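Local coordinates for protein trehalose-6-phosphate phosphatase (Neosartorya fumigata, PDB 5DXL) that is a phosphatase of the trehalose-phosphatase family, within the HAD superfamily, at residues G236-K248 and A252-G264. Residues are numbered along the deposited sequence; the frame is centred on the assembly and turned at random.
Sequences GHVFSVTVGASSK and ASWHLLEPADVIG
The carbonyl oxygen of Ser240 is gripped by two backbone amides: Ser253 N at 3.0 Å, tilted out of the carbonyl plane, and Trp254 N, longer at 3.3 Å but lying in that plane. Beyond this fork the chains run parallel, and Thr242 is held through both its peptide groups, its N bonding to Trp254 O and its O receiving Leu256 N at 2.9 Å. Gly244 N to Leu256 O closes the ladder; at phi 159° a side chain would be jammed against the preceding carbonyl oxygen, so glycine fits here. Strand 254-256 thereby forms one edge of the HAD-type Rossmann-like sheet, while strand 238-243 has strand 211-216 on its other side. Side chains alternate between the sheet faces. Beta-branched Val241 and Val243 suit a strand: CG1 of Val241 reaches Leu256 CG, and Val243 turns CG2 to Val262 CG2, 3.8 Å away, joining the strand to the helix that begins at Pro259. Nearby, Trp254 lies alongside Phe239, the ring planes 29° apart but slid so far that they barely overlap; its NE1 donates in the ring plane to a water that also binds Val238 O. On the opposite face, His255 holds CG between backbone N and carbonyl carbon (chi1 71°), which brings one face of the imidazole against Ser246 CA, while ND1 bonds to Thr3 OG1. Lys248, fully extended, sends NZ back to Thr242 OG1 at 2.8 Å and also bonds to Asp217 O.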
loop_
_atom_site.group_PDB
_atom_site.type_symbol
_atom_site.label_atom_id
_atom_site.label_comp_id
_atom_site.label_asym_id
_atom_site.label_seq_id
_atom_site.Cartn_x
_atom_site.Cartn_y
_atom_site.Cartn_z
ATOM N N GLY A 236 9.512 19.685 -2.218
ATOM C CA GLY A 236 8.323 20.482 -1.989
ATOM C C GLY A 236 7.122 20.048 -2.815
ATOM O O GLY A 236 6.038 20.608 -2.668
ATOM N N HIS A 237 7.320 19.061 -3.684
ATOM C CA HIS A 237 6.230 18.526 -4.508
ATOM C C HIS A 237 5.614 17.275 -3.877
ATOM O O HIS A 237 4.560 16.808 -4.317
ATOM C CB HIS A 237 6.723 18.166 -5.914
ATOM C CG HIS A 237 7.115 19.344 -6.751
ATOM N ND1 HIS A 237 7.121 20.635 -6.271
ATOM C CD2 HIS A 237 7.494 19.422 -8.047
ATOM C CE1 HIS A 237 7.494 21.460 -7.234
ATOM N NE2 HIS A 237 7.730 20.748 -8.321
ATOM N N VAL A 238 6.280 16.728 -2.869
ATOM C CA VAL A 238 5.897 15.434 -2.302
ATOM C C VAL A 238 5.528 15.562 -0.835
ATOM O O VAL A 238 6.289 16.115 -0.045
ATOM C CB VAL A 238 7.029 14.398 -2.439
ATOM C CG1 VAL A 238 6.652 13.086 -1.762
ATOM C CG2 VAL A 238 7.366 14.171 -3.900
ATOM N N PHE A 239 4.353 15.047 -0.478
ATOM C CA PHE A 239 3.875 15.054 0.892
ATOM C C PHE A 239 3.592 13.622 1.320
ATOM O O PHE A 239 2.498 13.088 1.065
ATOM C CB PHE A 239 2.614 15.921 1.033
ATOM C CG PHE A 239 2.806 17.345 0.589
ATOM C CD1 PHE A 239 2.696 17.686 -0.751
ATOM C CD2 PHE A 239 3.078 18.339 1.512
ATOM C CE1 PHE A 239 2.872 18.997 -1.166
ATOM C CE2 PHE A 239 3.249 19.655 1.106
ATOM C CZ PHE A 239 3.147 19.979 -0.240
ATOM N N SER A 240 4.584 13.010 1.957
ATOM C CA SER A 240 4.431 11.700 2.584
ATOM C C SER A 240 3.957 11.924 4.008
ATOM O O SER A 240 4.627 12.593 4.804
ATOM C CB SER A 240 5.740 10.911 2.574
ATOM O OG SER A 240 6.079 10.488 1.256
ATOM N N VAL A 241 2.786 11.378 4.313
ATOM C CA VAL A 241 2.101 11.696 5.555
ATOM C C VAL A 241 1.654 10.429 6.256
ATOM O O VAL A 241 0.872 9.661 5.707
ATOM C CB VAL A 241 0.858 12.576 5.294
ATOM C CG1 VAL A 241 0.252 13.057 6.614
ATOM C CG2 VAL A 241 1.180 13.763 4.389
ATOM N N THR A 242 2.152 10.197 7.466
ATOM C CA THR A 242 1.663 9.070 8.254
ATOM C C THR A 242 0.449 9.487 9.071
ATOM O O THR A 242 0.284 10.660 9.405
ATOM C CB THR A 242 2.752 8.502 9.198
ATOM O OG1 THR A 242 2.306 7.250 9.733
ATOM C CG2 THR A 242 3.070 9.475 10.357
ATOM N N VAL A 243 -0.420 8.529 9.356
ATOM C CA VAL A 243 -1.538 8.771 10.247
ATOM C C VAL A 243 -1.114 8.254 11.622
ATOM O O VAL A 243 -0.839 7.060 11.794
ATOM C CB VAL A 243 -2.813 8.094 9.740
ATOM C CG1 VAL A 243 -3.963 8.300 10.717
ATOM C CG2 VAL A 243 -3.174 8.672 8.379
ATOM N N GLY A 244 -1.009 9.171 12.578
ATOM C CA GLY A 244 -0.504 8.836 13.899
ATOM C C GLY A 244 -0.012 10.091 14.593
ATOM O O GLY A 244 -0.233 11.212 14.112
ATOM N N ALA A 245 0.649 9.902 15.729
ATOM C CA ALA A 245 1.049 11.023 16.564
ATOM C C ALA A 245 2.314 11.698 16.068
ATOM O O ALA A 245 3.102 11.113 15.314
ATOM C CB ALA A 245 1.241 10.546 18.006
ATOM N N SER A 246 2.512 12.936 16.510
ATOM C CA SER A 246 3.731 13.665 16.204
ATOM C C SER A 246 4.961 12.895 16.643
ATOM O O SER A 246 5.959 12.897 15.944
ATOM C CB SER A 246 3.719 15.038 16.871
ATOM O OG SER A 246 4.918 15.742 16.574
ATOM N N SER A 247 4.874 12.229 17.791
ATOM C CA SER A 247 6.015 11.508 18.347
ATOM C C SER A 247 6.311 10.195 17.629
ATOM O O SER A 247 7.319 9.556 17.912
ATOM C CB SER A 247 5.793 11.237 19.837
ATOM O OG SER A 247 4.625 10.460 20.047
ATOM N N LYS A 248 5.439 9.796 16.702
ATOM C CA LYS A 248 5.627 8.544 15.967
ATOM C C LYS A 248 6.838 8.623 15.044
ATOM O O LYS A 248 6.982 9.556 14.252
ATOM C CB LYS A 248 4.367 8.210 15.165
ATOM C CG LYS A 248 4.501 7.024 14.220
ATOM C CD LYS A 248 3.202 6.809 13.453
ATOM C CE LYS A 248 3.326 5.702 12.423
ATOM N NZ LYS A 248 1.975 5.400 11.854
ATOM N N ALA A 252 7.744 9.069 6.843
ATOM C CA ALA A 252 6.983 10.223 6.376
ATOM C C ALA A 252 7.612 11.517 6.880
ATOM O O ALA A 252 8.426 11.493 7.805
ATOM C CB ALA A 252 5.528 10.132 6.849
ATOM N N SER A 253 7.219 12.632 6.268
ATOM C CA SER A 253 7.701 13.963 6.654
ATOM C C SER A 253 6.676 14.711 7.502
ATOM O O SER A 253 6.987 15.734 8.109
ATOM C CB SER A 253 8.039 14.793 5.411
ATOM O OG SER A 253 9.048 14.164 4.642
ATOM N N TRP A 254 5.451 14.200 7.523
ATOM C CA TRP A 254 4.327 14.858 8.169
ATOM C C TRP A 254 3.437 13.822 8.818
ATOM O O TRP A 254 3.543 12.643 8.497
ATOM C CB TRP A 254 3.467 15.623 7.159
ATOM C CG TRP A 254 4.183 16.526 6.205
ATOM C CD1 TRP A 254 4.610 16.221 4.943
ATOM C CD2 TRP A 254 4.502 17.903 6.417
ATOM N NE1 TRP A 254 5.185 17.329 4.356
ATOM C CE2 TRP A 254 5.141 18.369 5.247
ATOM C CE3 TRP A 254 4.329 18.783 7.493
ATOM C CZ2 TRP A 254 5.595 19.678 5.119
ATOM C CZ3 TRP A 254 4.772 20.082 7.360
ATOM C CH2 TRP A 254 5.402 20.517 6.186
ATOM N N HIS A 255 2.530 14.255 9.692
ATOM C CA HIS A 255 1.483 13.357 10.164
ATOM C C HIS A 255 0.126 14.049 10.141
ATOM O O HIS A 255 0.047 15.282 10.116
ATOM C CB HIS A 255 1.775 12.847 11.588
ATOM C CG HIS A 255 1.612 13.903 12.635
ATOM N ND1 HIS A 255 2.620 14.785 12.966
ATOM C CD2 HIS A 255 0.539 14.251 13.382
ATOM C CE1 HIS A 255 2.173 15.626 13.884
ATOM N NE2 HIS A 255 0.915 15.326 14.152
ATOM N N LEU A 256 -0.931 13.245 10.125
ATOM C CA LEU A 256 -2.283 13.673 10.491
ATOM C C LEU A 256 -2.728 12.735 11.612
ATOM O O LEU A 256 -2.409 11.546 11.583
ATOM C CB LEU A 256 -3.238 13.608 9.295
ATOM C CG LEU A 256 -3.018 14.665 8.213
ATOM C CD1 LEU A 256 -3.863 14.365 6.966
ATOM C CD2 LEU A 256 -3.352 16.047 8.757
ATOM N N LEU A 257 -3.437 13.244 12.614
ATOM C CA LEU A 257 -3.657 12.430 13.807
ATOM C C LEU A 257 -4.623 11.267 13.587
ATOM O O LEU A 257 -4.405 10.164 14.111
ATOM C CB LEU A 257 -4.158 13.311 14.962
ATOM C CG LEU A 257 -3.139 14.286 15.536
ATOM C CD1 LEU A 257 -3.824 15.162 16.569
ATOM C CD2 LEU A 257 -1.939 13.563 16.156
ATOM N N GLU A 258 -5.696 11.509 12.836
ATOM C CA GLU A 258 -6.780 10.540 12.710
ATOM C C GLU A 258 -7.348 10.525 11.305
ATOM O O GLU A 258 -7.212 11.498 10.563
ATOM C CB GLU A 258 -7.922 10.864 13.691
ATOM C CG GLU A 258 -7.529 10.865 15.157
ATOM C CD GLU A 258 -7.286 9.476 15.705
ATOM O OE1 GLU A 258 -7.624 8.481 15.021
ATOM O OE2 GLU A 258 -6.744 9.378 16.827
ATOM N N PRO A 259 -8.025 9.431 10.943
ATOM C CA PRO A 259 -8.728 9.428 9.652
ATOM C C PRO A 259 -9.657 10.636 9.452
ATOM O O PRO A 259 -9.779 11.108 8.323
ATOM C CB PRO A 259 -9.512 8.113 9.704
ATOM C CG PRO A 259 -8.605 7.204 10.482
ATOM C CD PRO A 259 -8.021 8.096 11.573
ATOM N N ALA A 260 -10.279 11.152 10.511
ATOM C CA ALA A 260 -11.133 12.325 10.356
ATOM C C ALA A 260 -10.336 13.500 9.815
ATOM O O ALA A 260 -10.858 14.296 9.033
ATOM C CB ALA A 260 -11.789 12.697 11.677
ATOM N N ASP A 261 -9.077 13.606 10.235
ATOM C CA ASP A 261 -8.207 14.674 9.749
ATOM C C ASP A 261 -7.823 14.446 8.289
ATOM O O ASP A 261 -7.665 15.395 7.526
ATOM C CB ASP A 261 -6.960 14.783 10.632
ATOM C CG ASP A 261 -7.312 15.039 12.079
ATOM O OD1 ASP A 261 -8.096 15.979 12.338
ATOM O OD2 ASP A 261 -6.850 14.273 12.940
ATOM N N VAL A 262 -7.661 13.187 7.903
ATOM C CA VAL A 262 -7.378 12.865 6.508
ATOM C C VAL A 262 -8.546 13.318 5.635
ATOM O O VAL A 262 -8.366 14.009 4.621
ATOM C CB VAL A 262 -7.128 11.359 6.324
ATOM C CG1 VAL A 262 -6.939 11.021 4.834
ATOM C CG2 VAL A 262 -5.912 10.928 7.139
ATOM N N ILE A 263 -9.755 12.936 6.036
ATOM C CA ILE A 263 -10.932 13.298 5.257
ATOM C C ILE A 263 -11.097 14.813 5.227
ATOM O O ILE A 263 -11.394 15.381 4.174
ATOM C CB ILE A 263 -12.194 12.625 5.806
ATOM C CG1 ILE A 263 -12.041 11.100 5.732
ATOM C CG2 ILE A 263 -13.435 13.078 5.031
ATOM C CD1 ILE A 263 -11.768 10.567 4.322
ATOM N N GLY A 264 -10.859 15.472 6.361
ATOM C CA GLY A 264 -10.926 16.927 6.402
ATOM C C GLY A 264 -9.939 17.591 5.458
ATOM O O GLY A 264 -10.262 18.588 4.800
HETATM O O HOH W 1 7.225 14.341 2.204
HETATM O O HOH W 2 6.560 18.004 1.922
#